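Local coordinates for uncharacterized ABC transporter solute-binding protein yclQ (Bacillus subtilis subsp. subtilis str. 168, PDB 3GFV) that binds petrobactin, both iron-free and ferric, and its precursor 3,4-dihydroxybenzoic acid, serving the YclNOPQ transporter in siderophore-mediated iron uptake, at residues 121-126 with 130-135; 154-159 with 279-284. One frame throughout, in Å; residues are numbered along the deposited sequence. Where two conformers were deposited one is given.

Contact 1: residues 121-126 with 130-135; sequences LGVDTA and ESFKSD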
loop_
_atom_site.group_PDB
_atom_site.type_symbol
_atom_site.label_atom_id
_atom_site.label_comp_id
_atom_site.label_asym_id
_atom_site.label_seq_id
_atom_site.Cartn_x
_atom_site.Cartn_y
_atom_site.Cartn_z
ATOM N N LEU A 121 -12.145 1.686 0.073
ATOM C CA LEU A 121 -11.313 1.218 -1.051
ATOM C C LEU A 121 -9.963 0.650 -0.575
ATOM O O LEU A 121 -8.902 1.038 -1.073
ATOM C CB LEU A 121 -11.021 2.339 -2.048
ATOM C CG LEU A 121 -12.244 2.936 -2.756
ATOM C CD1 LEU A 121 -11.820 4.018 -3.759
ATOM C CD2 LEU A 121 -13.085 1.847 -3.448
ATOM N N GLY A 122 -9.980 -0.268 0.369
ATOM C CA GLY A 122 -8.722 -0.930 0.717
ATOM C C GLY A 122 -8.523 -2.238 -0.012
ATOM O O GLY A 122 -9.479 -2.964 -0.249
ATOM N N VAL A 123 -7.274 -2.571 -0.330
ATOM C CA VAL A 123 -6.999 -3.858 -0.958
ATOM C C VAL A 123 -7.288 -4.999 0.011
ATOM O O VAL A 123 -7.102 -4.870 1.231
ATOM C CB VAL A 123 -5.548 -3.968 -1.502
ATOM C CG1 VAL A 123 -5.342 -3.019 -2.696
ATOM C CG2 VAL A 123 -4.523 -3.711 -0.389
ATOM N N ASP A 124 -7.755 -6.112 -0.531
ATOM C CA ASP A 124 -7.915 -7.328 0.259
ATOM C C ASP A 124 -6.684 -8.173 -0.060
ATOM O O ASP A 124 -6.549 -8.669 -1.180
ATOM C CB ASP A 124 -9.219 -8.037 -0.144
ATOM C CG ASP A 124 -9.355 -9.441 0.452
ATOM O OD1 ASP A 124 -8.425 -9.925 1.150
ATOM O OD2 ASP A 124 -10.413 -10.064 0.206
ATOM N N THR A 125 -5.778 -8.326 0.908
ATOM C CA THR A 125 -4.502 -8.975 0.591
ATOM C C THR A 125 -4.666 -10.468 0.338
ATOM O O THR A 125 -3.740 -11.135 -0.120
ATOM C CB THR A 125 -3.427 -8.707 1.659
ATOM O OG1 THR A 125 -3.902 -9.167 2.927
ATOM C CG2 THR A 125 -3.117 -7.211 1.736
ATOM N N ALA A 126 -5.840 -11.006 0.622
ATOM C CA ALA A 126 -6.095 -12.397 0.275
ATOM C C ALA A 126 -6.500 -12.508 -1.203
ATOM O O ALA A 126 -6.491 -13.597 -1.789
ATOM C CB ALA A 126 -7.173 -12.981 1.181
ATOM N N GLU A 130 -7.542 -8.696 -7.645
ATOM C CA GLU A 130 -8.984 -8.534 -7.810
ATOM C C GLU A 130 -9.444 -7.236 -7.147
ATOM O O GLU A 130 -10.119 -6.420 -7.779
ATOM C CB GLU A 130 -9.738 -9.728 -7.223
ATOM C CG GLU A 130 -11.257 -9.589 -7.238
ATOM C CD GLU A 130 -11.967 -10.819 -6.680
ATOM O OE1 GLU A 130 -12.715 -10.679 -5.687
ATOM O OE2 GLU A 130 -11.767 -11.925 -7.224
ATOM N N SER A 131 -9.068 -7.052 -5.881
ATOM C CA SER A 131 -9.478 -5.865 -5.128
ATOM C C SER A 131 -8.782 -4.611 -5.665
ATOM O O SER A 131 -9.402 -3.537 -5.738
ATOM C CB SER A 131 -9.251 -6.037 -3.604
ATOM O OG SER A 131 -7.878 -6.195 -3.328
ATOM N N PHE A 132 -7.510 -4.740 -6.044
ATOM C CA PHE A 132 -6.758 -3.626 -6.634
ATOM C C PHE A 132 -7.463 -3.126 -7.896
ATOM O O PHE A 132 -7.731 -1.942 -8.060
ATOM C CB PHE A 132 -5.339 -4.065 -6.997
ATOM C CG PHE A 132 -4.487 -2.968 -7.590
ATOM C CD1 PHE A 132 -3.841 -2.060 -6.765
ATOM C CD2 PHE A 132 -4.292 -2.874 -8.969
ATOM C CE1 PHE A 132 -3.041 -1.052 -7.299
ATOM C CE2 PHE A 132 -3.507 -1.862 -9.514
ATOM C CZ PHE A 132 -2.863 -0.954 -8.664
ATOM N N LYS A 133 -7.761 -4.030 -8.810
ATOM C CA LYS A 133 -8.451 -3.584 -10.021
ATOM C C LYS A 133 -9.837 -3.021 -9.722
ATOM O O LYS A 133 -10.253 -2.018 -10.310
ATOM C CB LYS A 133 -8.528 -4.708 -11.037
ATOM C CG LYS A 133 -7.146 -5.082 -11.553
ATOM C CD LYS A 133 -7.229 -6.199 -12.585
ATOM C CE LYS A 133 -5.969 -6.235 -13.427
ATOM N NZ LYS A 133 -6.016 -7.344 -14.411
ATOM N N SER A 134 -10.553 -3.654 -8.803
ATOM C CA SER A 134 -11.899 -3.187 -8.494
ATOM C C SER A 134 -11.868 -1.774 -7.925
ATOM O O SER A 134 -12.681 -0.931 -8.286
ATOM C CB SER A 134 -12.608 -4.155 -7.555
ATOM O OG SER A 134 -13.837 -3.608 -7.133
ATOM N N ASP A 135 -10.903 -1.504 -7.053
ATOM C CA ASP A 135 -10.793 -0.175 -6.438
ATOM C C ASP A 135 -10.521 0.874 -7.499
ATOM O O ASP A 135 -11.173 1.929 -7.510
ATOM C CB ASP A 135 -9.650 -0.140 -5.417
ATOM C CG ASP A 135 -9.987 -0.895 -4.139
ATOM O OD1 ASP A 135 -11.151 -1.354 -4.002
ATOM O OD2 ASP A 135 -9.080 -1.035 -3.277
HETATM O O HOH W 1 -11.492 -3.115 -1.974
#
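Ser131 takes the backbone N-H of Asp124 on its hydroxyl, and this one direct hydrogen bond between loop and helix is short and fairly straight: Asp124 N to Ser131 OG is 2.8 Å, with 162° at the hydrogen. A chi1 of 63° places OG between the backbone N and the carbonyl carbon of its own residue, where it also bonds to the carbonyls of Lys127 and Tyr128, which must share its single proton while its oxygen accepts from Asp124 N. Packing is close here, Ser131 OG lying 3.4 Å from Val123 CA. Beside it, Val123 CG1 meets the Phe132 side chain at the ring's edge, near its plane, and approaches Phe132 CB to 4.4 Å.

One turn further on, Leu121 and Asp135 run past each other in opposite directions, Leu121 CD2 standing 3.8 Å from Asp135 OD1. Asp135 OD2 comes within 3.0 Å of Leu121 O, a pairing of two acceptors that would probably disfavour a full negative charge. The other oxygen is better served: one water donates to both Asp135 OD1 and Gly122 O, 2.7 Å from each.

The far end of the loop is looser and more open. Asp124 turns its carboxylate to its own chain, Asp124 OD1 accepting from Ala126 N at 2.9 Å, with the donor well above the carboxylate plane. This Asx turn lies in the loop that joins edge strand 118-120 of the parallel sheet to helix 128-142, a strand-loop-helix unit of this periplasmic-binding fold.

Contact 2: residues 154-159 with 279-284; sequences ANIDHS and GGLESM
Helices 146-170 and 281-296 approach most closely in these segments at Ile156 and Met284, whose CA atoms are 7.8 Å apart, a spacing bridged by side chains with no hydrogen bond across. Within 154-159, Ile156 alone makes the contact and divides its two branches between two partners. With CG2 anti to the backbone N, that methyl meets Met284 CG at 3.8 Å, the two side chains crossing at a slant. The longer branch, extended at a chi2 of 170°, carries CD1 to within 4.0 Å of Leu281 CD2, and here the side chains cross at about a right angle. Met284, present as selenomethionine, bends at both chi2 and chi3 beyond the CG that does the touching.

The start of the second helix is held separately. Gly280 is its N-cap, and Gly280 N donates to Ser283 OG over 3.1 Å. Helix 42-50 joins in, Asp46 and Thr47 accepting from the first-turn N-H groups of Glu282 and Leu281. The result is a buried apolar helix-helix interface, in which the C-terminal helix packs on the long helix 146-170 that connects the two lobes in this class of siderophore-binding protein.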
loop_
_atom_site.group_PDB
_atom_site.type_symbol
_atom_site.label_atom_id
_atom_site.label_comp_id
_atom_site.label_asym_id
_atom_site.label_seq_id
_atom_site.Cartn_x
_atom_site.Cartn_y
_atom_site.Cartn_z
ATOM N N ALA A 154 -3.837 -2.093 -17.543
ATOM C CA ALA A 154 -3.153 -2.913 -18.532
ATOM C C ALA A 154 -1.634 -2.777 -18.462
ATOM O O ALA A 154 -0.911 -3.783 -18.525
ATOM C CB ALA A 154 -3.676 -2.612 -19.975
ATOM N N ASN A 155 -1.140 -1.549 -18.332
ATOM C CA ASN A 155 0.301 -1.326 -18.211
ATOM C C ASN A 155 0.856 -1.969 -16.953
ATOM O O ASN A 155 1.940 -2.547 -16.970
ATOM C CB ASN A 155 0.639 0.160 -18.172
ATOM C CG ASN A 155 0.348 0.853 -19.469
ATOM O OD1 ASN A 155 0.318 0.226 -20.540
ATOM N ND2 ASN A 155 0.128 2.166 -19.395
ATOM N N ILE A 156 0.118 -1.844 -15.856
ATOM C CA ILE A 156 0.515 -2.486 -14.614
ATOM C C ILE A 156 0.559 -4.023 -14.758
ATOM O O ILE A 156 1.513 -4.671 -14.308
ATOM C CB ILE A 156 -0.388 -2.013 -13.470
ATOM C CG1 ILE A 156 0.026 -0.592 -13.090
ATOM C CG2 ILE A 156 -0.291 -2.960 -12.266
ATOM C CD1 ILE A 156 -0.941 0.107 -12.135
ATOM N N ASP A 157 -0.436 -4.601 -15.432
ATOM C CA ASP A 157 -0.426 -6.050 -15.653
ATOM C C ASP A 157 0.817 -6.471 -16.431
ATOM O O ASP A 157 1.413 -7.517 -16.150
ATOM C CB ASP A 157 -1.682 -6.516 -16.386
ATOM C CG ASP A 157 -2.883 -6.654 -15.461
ATOM O OD1 ASP A 157 -2.714 -6.615 -14.219
ATOM O OD2 ASP A 157 -4.001 -6.816 -15.986
ATOM N N HIS A 158 1.205 -5.654 -17.404
ATOM C CA HIS A 158 2.394 -5.922 -18.215
ATOM C C HIS A 158 3.658 -5.855 -17.366
ATOM O O HIS A 158 4.567 -6.677 -17.526
ATOM C CB HIS A 158 2.488 -4.916 -19.367
ATOM C CG HIS A 158 3.729 -5.050 -20.198
ATOM N ND1 HIS A 158 3.740 -5.682 -21.425
ATOM C CD2 HIS A 158 4.994 -4.618 -19.986
ATOM C CE1 HIS A 158 4.962 -5.638 -21.929
ATOM N NE2 HIS A 158 5.743 -5.003 -21.073
ATOM N N SER A 159 3.724 -4.853 -16.493
ATOM C CA SER A 159 4.867 -4.683 -15.581
ATOM C C SER A 159 4.915 -5.821 -14.586
ATOM O O SER A 159 5.995 -6.327 -14.250
ATOM C CB SER A 159 4.768 -3.360 -14.820
ATOM O OG SER A 159 4.876 -2.261 -15.718
ATOM N N GLY A 279 -1.684 0.189 -3.037
ATOM C CA GLY A 279 -3.006 -0.138 -3.546
ATOM C C GLY A 279 -3.519 0.862 -4.558
ATOM O O GLY A 279 -4.639 0.706 -5.019
ATOM N N GLY A 280 -2.700 1.852 -4.911
ATOM C CA GLY A 280 -3.059 2.842 -5.917
ATOM C C GLY A 280 -2.229 2.724 -7.180
ATOM O O GLY A 280 -1.254 1.985 -7.232
ATOM N N LEU A 281 -2.612 3.447 -8.227
ATOM C CA LEU A 281 -1.895 3.323 -9.497
ATOM C C LEU A 281 -0.430 3.759 -9.369
ATOM O O LEU A 281 0.455 3.155 -9.955
ATOM C CB LEU A 281 -2.583 4.133 -10.600
ATOM C CG LEU A 281 -4.030 3.749 -10.924
ATOM C CD1 LEU A 281 -4.583 4.710 -11.982
ATOM C CD2 LEU A 281 -4.175 2.287 -11.385
ATOM N N GLU A 282 -0.162 4.802 -8.591
ATOM C CA GLU A 282 1.213 5.278 -8.485
ATOM C C GLU A 282 2.028 4.405 -7.544
ATOM O O GLU A 282 3.149 4.014 -7.865
ATOM C CB GLU A 282 1.260 6.725 -8.003
ATOM C CG GLU A 282 0.495 7.658 -8.935
ATOM C CD GLU A 282 0.560 9.126 -8.560
ATOM O OE1 GLU A 282 0.943 9.443 -7.424
ATOM O OE2 GLU A 282 0.209 9.967 -9.435
ATOM N N SER A 283 1.461 4.100 -6.381
ATOM C CA SER A 283 2.194 3.294 -5.408
ATOM C C SER A 283 2.490 1.903 -5.984
ATOM O O SER A 283 3.590 1.386 -5.801
ATOM C CB SER A 283 1.481 3.227 -4.043
ATOM O OG SER A 283 0.091 2.978 -4.153
HETATM N N MSE A 284 1.540 1.321 -6.722
HETATM C CA MSE A 284 1.781 -0.004 -7.296
HETATM C C MSE A 284 2.933 0.082 -8.305
HETATM O O MSE A 284 3.824 -0.777 -8.342
HETATM C CB MSE A 284 0.514 -0.536 -7.956
HETATM C CG MSE A 284 0.710 -1.766 -8.814
HETATM SE SE MSE A 284 1.321 -3.369 -7.835
HETATM C CE MSE A 284 -0.374 -4.081 -7.226
#

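Overall arrangement
Contact 1 and contact 2 have centres 12 Å apart, and helix 128-142, which carries half of contact 1, packs against both segments of contact 2. Phe132, at the edge of contact 1, sends its ring into contact 2: Phe132 CZ packs 3.5 Å from Met284 CB, and Phe132 CE1 lies 3.3 Å from Gly279 O. A salt bridge of 2.6 Å between Lys133 NZ and Asp157 OD2 ties the same helix to helix 146-170, the next in the chain. The end of loop 121-126 reaches the other lobe, where Thr125 OG1 bonds to Lys190 O. Petrobactin probably binds in the cleft between the lobes, as in related proteins, while contact 2 lies on the helix that links them.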